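Local coordinates for protein xyloglucan-specific endo-beta-1,4-glucanase (Uncultured bacterium, PDB 4W88) that hydrolyses internal beta-1,4-glucosidic bonds of the xyloglucan backbone, as a family 5 glycoside hydrolase with a TIM-barrel fold, at residues A[225-230]-A[236-241]; A[272-277]-A[284-289]; A[278-283]-A[329-334]; A[251-256]-A[294-299]. The protein carries 1 engineered substitution. All coordinates share one frame; numbering follows the deposited sequence.

Contact 1 (A[225-230]-A[236-241]); sequences YTPYFF and GSYSVW. With BGC (beta-D-glucopyranose), chain C.
Two first torsions bring the aromatic groups together: Phe230 holds CG anti to its backbone N (chi1 179°), which lays its ring face against the edge of Trp241, while Tyr238 takes the position between N and carbonyl carbon (chi1 50°), folding its ring back over the short helix 228-231. Both belong to the excursion that follows the sixth strand of the TIM barrel. Phe230 and Trp241 form a tilted edge-to-face pair, centroids 5.1 Å apart and planes at 58°. Beneath one face of Tyr238 lies the peptide joining Phe229 and Phe230; CB of Phe229 comes within 3.5 Å of Tyr238 CE1. Replacing Tyr238 by an alanine would probably uncover this peptide and leave a gap beside the Pro227 ring. Tyr228, in the glycan pocket, leans one ring face on a glucose unit, its CE1 3.6 Å from BGC O4. The backbones are joined by Tyr238 N donating to Phe229 O over 2.8 Å.

Contact 2 (A[272-277]-A[284-289]); sequences TGAQFK and VRWIGD
The indole of Trp286 projects from helix 280-295 toward segment 272-277, the loop after the seventh strand of the TIM barrel, and meets it with two different parts of its surface. Ala274 lies over one face near the rim, its CB 4.0 Å from Trp286 CZ3. Thr272 stands at the edge instead, OG1 in the ring plane and 3.8 Å from Trp286 CH2, the threonine and the indole running antiparallel alongside one another. With CG opposite the backbone N (chi1 173°), Trp286 extends its six-membered ring to the loop. No hydrogen bond crosses between the segments: Thr272 OG1 bonds to Thr224 O, and Trp286 NE1 to Thr226 O, so the indole is also held from the neighbouring sixth-strand loop. A leucine in place of Trp286 would probably open a gap beside Ala274 and leave Thr226 O without its indole donor. Between the two side-chain contacts, Gly273 O approaches Trp286 CH2 obliquely, at 3.8 Å.

Contact 3 (A[278-283]-A[329-334]); sequences ENTEDI and DDIVDA
Ile283 and Ile331 pack their branches against each other at the buried side of the contact between the start of helix 280-295 and helix 329-336. The CD1 methyls meet at 3.9 Å, and Ile283 CG2 lies equally near Ile331 CG1, so each side chain touches the other with more than one carbon. Both residues hold CG1 beside the backbone N and CG2 opposite it (chi1 -65° and -66°), which presents the CG2 methyl together with the longer arm to the partner. Phe230 packs on Ile283 and Phe276 on Ile331, joining the pair to helix 228-231, which follows the sixth barrel strand, and to the loop after the seventh.

Toward solvent the contact narrows to one methyl. Thr280 swings CG2 away from its backbone N and sets it 3.7 Å from CB of the exposed Asp330, the two side chains lying roughly perpendicular. The threonine hydroxyl bonds instead to Asn328 ND2, just ahead of helix 329-336, and Asn328 OD1 accepts from Ile331 N. The carboxylates of Glu281 and Asp330 remain well apart, OE2 to OD2 6.6 Å, and any repulsion between them is probably modest. With neither a hydrogen bond nor a salt bridge between the segments, direct cohesion comes from apolar packing, while Asn328 supplies a polar link between the two helix starts.

Contact 4 (A[251-256]-A[294-299]); sequences WQYNNI and LDQDGV
Segment 251-256 is a stretch of helix 246-261, whereas 294-299 is where helix 280-295 gives way to the eighth strand of the TIM barrel; their backbones come nearest at Tyr253 and Leu294, with CA atoms 8.1 Å apart. The second helix ends in a Schellman motif: Val299 N returns to Leu294 O, Gly298 N bonds to Asp295 O, and Gly298, at positive phi (62°), is the C' residue. Leu294 O also accepts from Asp297 N, the two donors arriving from opposite faces of its plane.

Tyr253 spans the gap between the backbones. CG lies anti to N (chi1 -172°), which carries the phenol straight out to this turn. Leu294 CD2 touches the ring at CE1, 3.7 Å away and obliquely, and Val299 CG2 lies 4.0 Å from Tyr253 OH. Asp297 meets the ring edge in plane, its carboxylate turned 28° from the ring. Lys257 NZ forms a salt bridge with Asp297 OD1, so the carboxylate is gripped at both oxygens by residues of helix 246-261. Tyr253 OH donates to the anti lone pair of Asp297 OD2 across a short 2.6 Å.

Overall arrangement
Along the chain, contact 1 comes first and closes a short loop after the sixth barrel strand. Contact 4 opens next, on helix 246-261, and closes only before the eighth strand; contact 2 is nested within it, joining the loop after the seventh strand to helix 280-295. Contact 3 begins between the segments of contact 2 and ends on helix 329-336, so it crosses both contacts 2 and 4. Helix 280-295 is common to contacts 2, 3 and 4. Contact 1 touches the others: Trp241 bonds to Asp289 and Arg285 of contact 2 and to Asp282 of contact 3, while Thr226 bonds to Gln252 of contact 4, linking the glycan-binding loop to the surrounding helices.

Contact 1 (A[225-230]-A[236-241])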
loop_
_atom_site.group_PDB
_atom_site.type_symbol
_atom_site.label_atom_id
_atom_site.label_comp_id
_atom_site.label_asym_id
_atom_site.label_seq_id
_atom_site.Cartn_x
_atom_site.Cartn_y
_atom_site.Cartn_z
ATOM N N TYR A 225 8.935 3.207 -6.120
ATOM C CA TYR A 225 10.296 3.082 -5.524
ATOM C C TYR A 225 11.374 3.586 -6.500
ATOM O O TYR A 225 12.252 2.813 -6.956
ATOM C CB TYR A 225 10.563 1.628 -5.211
ATOM C CG TYR A 225 9.728 0.984 -4.092
ATOM C CD1 TYR A 225 8.476 0.349 -4.343
ATOM C CD2 TYR A 225 10.251 0.866 -2.811
ATOM C CE1 TYR A 225 7.782 -0.287 -3.312
ATOM C CE2 TYR A 225 9.581 0.196 -1.787
ATOM C CZ TYR A 225 8.334 -0.423 -2.061
ATOM O OH TYR A 225 7.721 -1.086 -1.043
ATOM N N THR A 226 11.291 4.861 -6.808
ATOM C CA THR A 226 11.955 5.423 -7.982
ATOM C C THR A 226 13.158 6.271 -7.574
ATOM O O THR A 226 13.053 7.160 -6.693
ATOM C CB THR A 226 10.959 6.288 -8.715
ATOM O OG1 THR A 226 9.788 5.492 -8.985
ATOM C CG2 THR A 226 11.533 6.830 -9.987
ATOM N N PRO A 227 14.301 6.047 -8.227
ATOM C CA PRO A 227 14.556 5.028 -9.289
ATOM C C PRO A 227 14.894 3.667 -8.671
ATOM O O PRO A 227 15.524 3.567 -7.602
ATOM C CB PRO A 227 15.851 5.549 -9.990
ATOM C CG PRO A 227 16.164 6.831 -9.371
ATOM C CD PRO A 227 15.461 6.935 -8.039
ATOM N N TYR A 228 14.474 2.610 -9.362
ATOM C CA TYR A 228 14.656 1.256 -8.960
ATOM C C TYR A 228 16.091 0.922 -8.639
ATOM O O TYR A 228 16.406 0.263 -7.654
ATOM C CB TYR A 228 14.102 0.338 -10.061
ATOM C CG TYR A 228 14.343 -1.120 -9.819
ATOM C CD1 TYR A 228 13.601 -1.803 -8.908
ATOM C CD2 TYR A 228 15.296 -1.828 -10.528
ATOM C CE1 TYR A 228 13.819 -3.129 -8.643
ATOM C CE2 TYR A 228 15.493 -3.159 -10.291
ATOM C CZ TYR A 228 14.755 -3.794 -9.329
ATOM O OH TYR A 228 14.886 -5.123 -9.085
ATOM N N PHE A 229 16.989 1.417 -9.464
ATOM C CA PHE A 229 18.433 1.100 -9.243
ATOM C C PHE A 229 19.059 1.740 -8.012
ATOM O O PHE A 229 20.130 1.280 -7.532
ATOM C CB PHE A 229 19.245 1.419 -10.479
ATOM C CG PHE A 229 19.106 0.389 -11.585
ATOM C CD1 PHE A 229 18.890 -0.952 -11.296
ATOM C CD2 PHE A 229 19.293 0.744 -12.891
ATOM C CE1 PHE A 229 18.766 -1.900 -12.299
ATOM C CE2 PHE A 229 19.202 -0.211 -13.904
ATOM C CZ PHE A 229 18.943 -1.538 -13.594
ATOM N N PHE A 230 18.423 2.786 -7.493
ATOM C CA PHE A 230 18.841 3.321 -6.209
ATOM C C PHE A 230 18.203 2.576 -5.038
ATOM O O PHE A 230 18.849 2.322 -4.020
ATOM C CB PHE A 230 18.519 4.805 -6.109
ATOM C CG PHE A 230 18.919 5.386 -4.793
ATOM C CD1 PHE A 230 20.259 5.546 -4.472
ATOM C CD2 PHE A 230 17.988 5.760 -3.880
ATOM C CE1 PHE A 230 20.621 6.049 -3.224
ATOM C CE2 PHE A 230 18.354 6.257 -2.648
ATOM C CZ PHE A 230 19.662 6.383 -2.315
ATOM N N GLY A 236 23.292 -3.332 -11.972
ATOM C CA GLY A 236 23.160 -1.909 -12.392
ATOM C C GLY A 236 22.836 -0.963 -11.230
ATOM O O GLY A 236 22.837 0.292 -11.384
ATOM N N SER A 237 22.609 -1.532 -10.042
ATOM C CA SER A 237 22.172 -0.699 -8.924
ATOM C C SER A 237 23.283 0.143 -8.338
ATOM O O SER A 237 24.498 -0.193 -8.538
ATOM C CB SER A 237 21.469 -1.515 -7.821
ATOM O OG SER A 237 22.300 -2.421 -7.130
ATOM N N TYR A 238 22.942 1.197 -7.628
ATOM C CA TYR A 238 23.960 2.070 -7.057
ATOM C C TYR A 238 23.443 2.573 -5.708
ATOM O O TYR A 238 22.226 2.521 -5.427
ATOM C CB TYR A 238 24.242 3.238 -8.030
ATOM C CG TYR A 238 23.028 3.947 -8.515
ATOM C CD1 TYR A 238 22.344 3.555 -9.673
ATOM C CD2 TYR A 238 22.549 5.030 -7.834
ATOM C CE1 TYR A 238 21.206 4.237 -10.119
ATOM C CE2 TYR A 238 21.412 5.717 -8.273
ATOM C CZ TYR A 238 20.722 5.306 -9.392
ATOM O OH TYR A 238 19.585 5.966 -9.802
ATOM N N SER A 239 24.348 3.083 -4.863
ATOM C CA SER A 239 24.025 3.607 -3.573
ATOM C C SER A 239 24.248 5.074 -3.370
ATOM O O SER A 239 24.008 5.585 -2.268
ATOM C CB SER A 239 24.786 2.841 -2.534
ATOM O OG SER A 239 26.201 3.132 -2.592
ATOM N N VAL A 240 24.746 5.760 -4.394
ATOM C CA VAL A 240 25.020 7.172 -4.305
ATOM C C VAL A 240 23.844 7.970 -4.825
ATOM O O VAL A 240 23.280 7.668 -5.841
ATOM C CB VAL A 240 26.277 7.503 -5.127
ATOM C CG1 VAL A 240 26.553 9.005 -5.169
ATOM C CG2 VAL A 240 27.452 6.699 -4.623
ATOM N N TRP A 241 23.529 9.056 -4.142
ATOM C CA TRP A 241 22.495 9.969 -4.572
ATOM C C TRP A 241 23.032 11.363 -4.599
ATOM O O TRP A 241 23.191 12.022 -3.530
ATOM C CB TRP A 241 21.208 9.871 -3.719
ATOM C CG TRP A 241 20.110 10.608 -4.373
ATOM C CD1 TRP A 241 19.747 11.912 -4.181
ATOM C CD2 TRP A 241 19.325 10.132 -5.457
ATOM N NE1 TRP A 241 18.742 12.267 -5.069
ATOM C CE2 TRP A 241 18.452 11.174 -5.845
ATOM C CE3 TRP A 241 19.275 8.914 -6.134
ATOM C CZ2 TRP A 241 17.553 11.036 -6.862
ATOM C CZ3 TRP A 241 18.325 8.760 -7.118
ATOM C CH2 TRP A 241 17.514 9.820 -7.514
HETATM C C2 BGC C . 11.836 -4.033 -12.554
HETATM C C3 BGC C . 11.255 -3.310 -11.298
HETATM C C4 BGC C . 10.567 -4.456 -10.591
HETATM C C5 BGC C . 11.536 -5.638 -10.846
HETATM C C6 BGC C . 10.962 -7.028 -10.547
HETATM C C1 BGC C . 13.094 -4.935 -12.456
HETATM O O1 BGC C . 13.975 -5.455 -13.602
HETATM O O2 BGC C . 12.307 -3.043 -13.341
HETATM O O3 BGC C . 10.441 -2.196 -11.651
HETATM O O4 BGC C . 10.686 -4.704 -9.224
HETATM O O5 BGC C . 12.271 -5.956 -12.041
HETATM O O6 BGC C . 11.694 -7.585 -9.427
#

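Contact 2 (A[272-277]-A[284-289])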
loop_
_atom_site.group_PDB
_atom_site.type_symbol
_atom_site.label_atom_id
_atom_site.label_comp_id
_atom_site.label_asym_id
_atom_site.label_seq_id
_atom_site.Cartn_x
_atom_site.Cartn_y
_atom_site.Cartn_z
ATOM N N THR A 272 6.709 3.145 -0.945
ATOM C CA THR A 272 7.992 3.572 -1.459
ATOM C C THR A 272 9.012 3.386 -0.327
ATOM O O THR A 272 8.682 2.957 0.792
ATOM C CB THR A 272 7.942 5.027 -1.958
ATOM O OG1 THR A 272 9.177 5.347 -2.684
ATOM C CG2 THR A 272 7.708 5.984 -0.812
ATOM N N GLY A 273 10.276 3.678 -0.625
ATOM C CA GLY A 273 11.360 3.503 0.342
ATOM C C GLY A 273 12.656 3.165 -0.389
ATOM O O GLY A 273 12.655 3.002 -1.611
ATOM N N ALA A 274 13.779 3.095 0.344
ATOM C CA ALA A 274 15.066 2.757 -0.232
ATOM C C ALA A 274 15.768 1.765 0.669
ATOM O O ALA A 274 15.847 1.963 1.839
ATOM C CB ALA A 274 15.860 4.042 -0.338
ATOM N N GLN A 275 16.253 0.684 0.102
ATOM C CA GLN A 275 16.962 -0.271 0.882
ATOM C C GLN A 275 18.270 0.347 1.387
ATOM O O GLN A 275 18.941 1.134 0.697
ATOM C CB GLN A 275 17.270 -1.554 0.086
ATOM C CG GLN A 275 16.035 -2.348 -0.251
ATOM C CD GLN A 275 16.282 -3.535 -1.150
ATOM O OE1 GLN A 275 17.293 -4.243 -1.028
ATOM N NE2 GLN A 275 15.348 -3.772 -2.068
ATOM N N PHE A 276 18.544 0.046 2.640
ATOM C CA PHE A 276 19.734 0.529 3.317
ATOM C C PHE A 276 20.987 -0.118 2.761
ATOM O O PHE A 276 21.126 -1.341 2.818
ATOM C CB PHE A 276 19.723 0.359 4.855
ATOM C CG PHE A 276 20.915 0.982 5.517
ATOM C CD1 PHE A 276 21.060 2.391 5.478
ATOM C CD2 PHE A 276 21.860 0.226 6.193
ATOM C CE1 PHE A 276 22.163 3.016 6.043
ATOM C CE2 PHE A 276 22.955 0.865 6.808
ATOM C CZ PHE A 276 23.091 2.253 6.726
ATOM N N LYS A 277 21.880 0.709 2.222
ATOM C CA LYS A 277 23.122 0.226 1.550
ATOM C C LYS A 277 24.354 0.939 2.125
ATOM O O LYS A 277 25.229 1.387 1.384
ATOM C CB LYS A 277 23.041 0.525 0.045
ATOM C CG LYS A 277 21.902 -0.088 -0.756
ATOM C CD LYS A 277 21.797 0.509 -2.143
ATOM C CE LYS A 277 20.626 -0.144 -2.877
ATOM N NZ LYS A 277 20.728 0.189 -4.335
ATOM N N VAL A 284 19.053 10.094 2.785
ATOM C CA VAL A 284 18.526 11.393 3.157
ATOM C C VAL A 284 18.343 12.335 1.972
ATOM O O VAL A 284 17.301 13.018 1.865
ATOM C CB VAL A 284 19.381 12.012 4.285
ATOM C CG1 VAL A 284 18.958 13.465 4.584
ATOM C CG2 VAL A 284 19.287 11.104 5.551
ATOM N N ARG A 285 19.356 12.450 1.100
ATOM C CA ARG A 285 19.222 13.277 -0.087
ATOM C C ARG A 285 18.122 12.799 -1.049
ATOM O O ARG A 285 17.348 13.610 -1.598
ATOM C CB ARG A 285 20.566 13.357 -0.828
ATOM C CG ARG A 285 21.616 14.180 -0.084
ATOM C CD ARG A 285 22.797 14.543 -0.990
ATOM N NE ARG A 285 23.667 13.369 -1.116
ATOM C CZ ARG A 285 24.619 13.017 -0.260
ATOM N NH1 ARG A 285 24.881 13.729 0.799
ATOM N NH2 ARG A 285 25.317 11.918 -0.469
ATOM N N TRP A 286 18.015 11.494 -1.223
ATOM C CA TRP A 286 16.987 10.943 -2.095
ATOM C C TRP A 286 15.592 11.290 -1.558
ATOM O O TRP A 286 14.711 11.679 -2.325
ATOM C CB TRP A 286 17.150 9.425 -2.199
ATOM C CG TRP A 286 16.026 8.768 -2.932
ATOM C CD1 TRP A 286 15.813 8.714 -4.287
ATOM C CD2 TRP A 286 14.925 8.109 -2.324
ATOM N NE1 TRP A 286 14.637 8.065 -4.556
ATOM C CE2 TRP A 286 14.078 7.669 -3.354
ATOM C CE3 TRP A 286 14.578 7.853 -1.001
ATOM C CZ2 TRP A 286 12.865 7.009 -3.088
ATOM C CZ3 TRP A 286 13.399 7.213 -0.738
ATOM C CH2 TRP A 286 12.562 6.780 -1.767
ATOM N N ILE A 287 15.400 11.186 -0.239
ATOM C CA ILE A 287 14.068 11.502 0.364
ATOM C C ILE A 287 13.705 12.952 0.105
ATOM O O ILE A 287 12.590 13.264 -0.272
ATOM C CB ILE A 287 14.029 11.202 1.895
ATOM C CG1 ILE A 287 14.244 9.673 2.184
ATOM C CG2 ILE A 287 12.875 11.850 2.588
ATOM C CD1 ILE A 287 14.521 9.259 3.616
ATOM N N GLY A 288 14.704 13.830 0.238
ATOM C CA GLY A 288 14.490 15.238 -0.127
ATOM C C GLY A 288 13.957 15.410 -1.535
ATOM O O GLY A 288 13.003 16.127 -1.764
ATOM N N ASP A 289 14.584 14.737 -2.482
ATOM C CA ASP A 289 14.200 14.864 -3.880
ATOM C C ASP A 289 12.893 14.171 -4.187
ATOM O O ASP A 289 12.049 14.698 -4.961
ATOM C CB ASP A 289 15.317 14.277 -4.793
ATOM C CG ASP A 289 16.487 15.219 -4.943
ATOM O OD1 ASP A 289 16.332 16.440 -4.670
ATOM O OD2 ASP A 289 17.555 14.761 -5.350
#

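Contact 3 (A[278-283]-A[329-334])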
loop_
_atom_site.group_PDB
_atom_site.type_symbol
_atom_site.label_atom_id
_atom_site.label_comp_id
_atom_site.label_asym_id
_atom_site.label_seq_id
_atom_site.Cartn_x
_atom_site.Cartn_y
_atom_site.Cartn_z
ATOM N N GLU A 278 24.357 1.081 3.474
ATOM C CA GLU A 278 25.428 1.763 4.236
ATOM C C GLU A 278 25.637 3.146 3.645
ATOM O O GLU A 278 26.777 3.598 3.440
ATOM C CB GLU A 278 26.721 0.970 4.307
ATOM C CG GLU A 278 26.455 -0.441 4.693
ATOM C CD GLU A 278 27.135 -0.928 5.827
ATOM O OE1 GLU A 278 26.468 -0.848 6.874
ATOM O OE2 GLU A 278 28.286 -1.404 5.616
ATOM N N ASN A 279 24.521 3.816 3.402
ATOM C CA ASN A 279 24.488 5.004 2.591
ATOM C C ASN A 279 23.481 6.010 3.141
ATOM O O ASN A 279 22.677 6.595 2.385
ATOM C CB ASN A 279 24.151 4.674 1.134
ATOM C CG ASN A 279 22.753 4.084 0.956
ATOM O OD1 ASN A 279 22.206 3.449 1.858
ATOM N ND2 ASN A 279 22.174 4.331 -0.214
ATOM N N THR A 280 23.542 6.212 4.452
ATOM C CA THR A 280 22.605 7.082 5.132
ATOM C C THR A 280 22.439 8.439 4.480
ATOM O O THR A 280 21.323 8.907 4.217
ATOM C CB THR A 280 23.063 7.333 6.552
ATOM O OG1 THR A 280 23.015 6.106 7.266
ATOM C CG2 THR A 280 22.106 8.326 7.240
ATOM N N GLU A 281 23.566 9.104 4.248
ATOM C CA GLU A 281 23.506 10.481 3.667
ATOM C C GLU A 281 22.866 10.504 2.265
ATOM O O GLU A 281 22.191 11.462 1.864
ATOM C CB GLU A 281 24.911 11.091 3.588
ATOM C CG GLU A 281 25.519 11.280 4.958
ATOM C CD GLU A 281 26.550 10.190 5.246
ATOM O OE1 GLU A 281 27.794 10.609 5.443
ATOM O OE2 GLU A 281 26.111 8.942 5.305
ATOM N N ASP A 282 23.114 9.449 1.474
ATOM C CA ASP A 282 22.490 9.365 0.166
ATOM C C ASP A 282 20.978 9.156 0.234
ATOM O O ASP A 282 20.218 9.781 -0.514
ATOM C CB ASP A 282 23.124 8.216 -0.652
ATOM C CG ASP A 282 24.589 8.410 -0.828
ATOM O OD1 ASP A 282 24.949 9.242 -1.680
ATOM O OD2 ASP A 282 25.385 7.787 -0.110
ATOM N N ILE A 283 20.569 8.284 1.129
ATOM C CA ILE A 283 19.135 8.104 1.312
ATOM C C ILE A 283 18.454 9.398 1.798
ATOM O O ILE A 283 17.377 9.734 1.298
ATOM C CB ILE A 283 18.805 6.885 2.199
ATOM C CG1 ILE A 283 19.244 5.593 1.498
ATOM C CG2 ILE A 283 17.334 6.892 2.583
ATOM C CD1 ILE A 283 19.132 4.338 2.338
ATOM N N ASP A 329 18.156 6.899 12.744
ATOM C CA ASP A 329 17.337 8.059 13.075
ATOM C C ASP A 329 17.496 9.177 12.044
ATOM O O ASP A 329 16.590 9.990 11.866
ATOM C CB ASP A 329 17.696 8.621 14.455
ATOM C CG ASP A 329 17.037 7.881 15.577
ATOM O OD1 ASP A 329 15.838 7.596 15.517
ATOM O OD2 ASP A 329 17.774 7.561 16.494
ATOM N N ASP A 330 18.623 9.216 11.324
ATOM C CA ASP A 330 18.785 10.249 10.273
ATOM C C ASP A 330 17.832 10.044 9.077
ATOM O O ASP A 330 17.227 10.991 8.551
ATOM C CB ASP A 330 20.222 10.269 9.773
ATOM C CG ASP A 330 21.201 10.888 10.757
ATOM O OD1 ASP A 330 20.814 11.456 11.778
ATOM O OD2 ASP A 330 22.378 10.868 10.458
ATOM N N ILE A 331 17.725 8.791 8.612
ATOM C CA ILE A 331 16.736 8.452 7.589
ATOM C C ILE A 331 15.313 8.767 8.034
ATOM O O ILE A 331 14.518 9.428 7.317
ATOM C CB ILE A 331 16.860 6.972 7.152
ATOM C CG1 ILE A 331 18.208 6.768 6.425
ATOM C CG2 ILE A 331 15.707 6.540 6.251
ATOM C CD1 ILE A 331 18.548 5.359 6.024
ATOM N N VAL A 332 15.003 8.358 9.246
ATOM C CA VAL A 332 13.653 8.561 9.777
ATOM C C VAL A 332 13.294 10.033 9.904
ATOM O O VAL A 332 12.181 10.436 9.506
ATOM C CB VAL A 332 13.424 7.732 11.029
ATOM C CG1 VAL A 332 12.079 8.044 11.686
ATOM C CG2 VAL A 332 13.481 6.272 10.666
ATOM N N ASP A 333 14.266 10.837 10.403
ATOM C CA ASP A 333 14.056 12.265 10.560
ATOM C C ASP A 333 13.703 12.876 9.161
ATOM O O ASP A 333 12.825 13.738 9.030
ATOM C CB ASP A 333 15.341 12.931 11.026
ATOM C CG ASP A 333 15.633 12.801 12.523
ATOM O OD1 ASP A 333 14.814 12.293 13.282
ATOM O OD2 ASP A 333 16.772 13.155 12.945
ATOM N N ALA A 334 14.434 12.452 8.111
ATOM C CA ALA A 334 14.181 13.032 6.787
ATOM C C ALA A 334 12.735 12.770 6.302
ATOM O O ALA A 334 12.060 13.592 5.660
ATOM C CB ALA A 334 15.172 12.458 5.801
#

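Contact 4 (A[251-256]-A[294-299])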
loop_
_atom_site.group_PDB
_atom_site.type_symbol
_atom_site.label_atom_id
_atom_site.label_comp_id
_atom_site.label_asym_id
_atom_site.label_seq_id
_atom_site.Cartn_x
_atom_site.Cartn_y
_atom_site.Cartn_z
ATOM N N TRP A 251 10.145 12.709 -14.297
ATOM C CA TRP A 251 9.496 12.222 -15.544
ATOM C C TRP A 251 8.303 11.386 -15.176
ATOM O O TRP A 251 7.220 11.567 -15.730
ATOM C CB TRP A 251 10.542 11.348 -16.251
ATOM C CG TRP A 251 10.455 11.058 -17.692
ATOM C CD1 TRP A 251 9.334 10.851 -18.447
ATOM C CD2 TRP A 251 11.591 10.837 -18.588
ATOM N NE1 TRP A 251 9.690 10.556 -19.749
ATOM C CE2 TRP A 251 11.059 10.535 -19.867
ATOM C CE3 TRP A 251 12.994 10.879 -18.424
ATOM C CZ2 TRP A 251 11.880 10.274 -20.990
ATOM C CZ3 TRP A 251 13.812 10.606 -19.543
ATOM C CH2 TRP A 251 13.243 10.318 -20.809
ATOM N N GLN A 252 8.498 10.461 -14.227
ATOM C CA GLN A 252 7.417 9.574 -13.820
ATOM C C GLN A 252 6.307 10.391 -13.139
ATOM O O GLN A 252 5.119 10.224 -13.443
ATOM C CB GLN A 252 7.965 8.536 -12.877
ATOM C CG GLN A 252 6.932 7.597 -12.320
ATOM C CD GLN A 252 7.547 6.559 -11.403
ATOM O OE1 GLN A 252 8.028 6.859 -10.305
ATOM N NE2 GLN A 252 7.492 5.326 -11.830
ATOM N N TYR A 253 6.693 11.285 -12.217
ATOM C CA TYR A 253 5.712 12.141 -11.569
ATOM C C TYR A 253 4.946 13.028 -12.547
ATOM O O TYR A 253 3.759 13.297 -12.345
ATOM C CB TYR A 253 6.396 13.005 -10.534
ATOM C CG TYR A 253 5.475 13.814 -9.657
ATOM C CD1 TYR A 253 4.791 13.213 -8.617
ATOM C CD2 TYR A 253 5.267 15.181 -9.868
ATOM C CE1 TYR A 253 3.930 13.945 -7.814
ATOM C CE2 TYR A 253 4.417 15.929 -9.065
ATOM C CZ TYR A 253 3.762 15.304 -8.009
ATOM O OH TYR A 253 2.916 16.000 -7.147
ATOM N N ASN A 254 5.581 13.488 -13.618
ATOM C CA ASN A 254 4.827 14.292 -14.591
ATOM C C ASN A 254 3.729 13.493 -15.276
ATOM O O ASN A 254 2.695 14.039 -15.651
ATOM C CB ASN A 254 5.788 14.969 -15.538
ATOM C CG ASN A 254 6.528 16.106 -14.839
ATOM O OD1 ASN A 254 6.124 16.596 -13.758
ATOM N ND2 ASN A 254 7.616 16.505 -15.406
ATOM N N ASN A 255 3.912 12.189 -15.406
ATOM C CA ASN A 255 2.825 11.373 -15.896
ATOM C C ASN A 255 1.686 11.226 -14.886
ATOM O O ASN A 255 0.501 11.275 -15.245
ATOM C CB ASN A 255 3.341 10.028 -16.337
ATOM C CG ASN A 255 3.985 10.101 -17.698
ATOM O OD1 ASN A 255 3.685 10.983 -18.538
ATOM N ND2 ASN A 255 4.878 9.207 -17.934
ATOM N N ILE A 256 2.037 11.049 -13.618
ATOM C CA ILE A 256 1.053 11.011 -12.553
ATOM C C ILE A 256 0.247 12.335 -12.539
ATOM O O ILE A 256 -0.984 12.313 -12.438
ATOM C CB ILE A 256 1.723 10.706 -11.207
ATOM C CG1 ILE A 256 2.324 9.273 -11.240
ATOM C CG2 ILE A 256 0.708 10.778 -10.080
ATOM C CD1 ILE A 256 3.338 8.942 -10.152
ATOM N N LEU A 294 6.683 14.908 -4.324
ATOM C CA LEU A 294 5.284 14.638 -3.922
ATOM C C LEU A 294 4.636 15.827 -3.242
ATOM O O LEU A 294 3.450 16.165 -3.510
ATOM C CB LEU A 294 5.220 13.426 -3.001
ATOM C CG LEU A 294 5.620 12.104 -3.636
ATOM C CD1 LEU A 294 5.447 11.005 -2.596
ATOM C CD2 LEU A 294 4.966 11.762 -4.968
ATOM N N ASP A 295 5.431 16.488 -2.401
ATOM C CA ASP A 295 4.928 17.631 -1.614
ATOM C C ASP A 295 4.488 18.806 -2.474
ATOM O O ASP A 295 3.690 19.644 -2.050
ATOM C CB ASP A 295 5.957 18.089 -0.598
ATOM C CG ASP A 295 6.149 17.082 0.523
ATOM O OD1 ASP A 295 5.238 16.221 0.741
ATOM O OD2 ASP A 295 7.191 17.194 1.236
ATOM N N GLN A 296 4.975 18.886 -3.689
ATOM C CA GLN A 296 4.567 20.007 -4.554
ATOM C C GLN A 296 3.074 20.035 -4.747
ATOM O O GLN A 296 2.513 21.102 -4.994
ATOM C CB GLN A 296 5.163 19.846 -5.935
ATOM C CG GLN A 296 6.671 19.794 -5.973
ATOM C CD GLN A 296 7.135 19.507 -7.383
ATOM O OE1 GLN A 296 6.990 18.373 -7.949
ATOM N NE2 GLN A 296 7.606 20.543 -8.000
ATOM N N ASP A 297 2.442 18.861 -4.776
ATOM C CA ASP A 297 0.998 18.785 -4.963
ATOM C C ASP A 297 0.275 18.170 -3.748
ATOM O O ASP A 297 -0.883 17.752 -3.843
ATOM C CB ASP A 297 0.654 18.032 -6.259
ATOM C CG ASP A 297 1.191 18.732 -7.474
ATOM O OD1 ASP A 297 0.531 19.733 -7.863
ATOM O OD2 ASP A 297 2.304 18.364 -7.977
ATOM N N GLY A 298 0.953 18.129 -2.614
ATOM C CA GLY A 298 0.400 17.563 -1.380
ATOM C C GLY A 298 0.043 16.081 -1.470
ATOM O O GLY A 298 -0.904 15.596 -0.775
ATOM N N VAL A 299 0.796 15.356 -2.295
ATOM C CA VAL A 299 0.581 13.903 -2.410
ATOM C C VAL A 299 1.298 13.224 -1.259
ATOM O O VAL A 299 2.457 13.544 -0.949
ATOM C CB VAL A 299 1.085 13.389 -3.782
ATOM C CG1 VAL A 299 0.994 11.873 -3.888
ATOM C CG2 VAL A 299 0.299 14.059 -4.899
#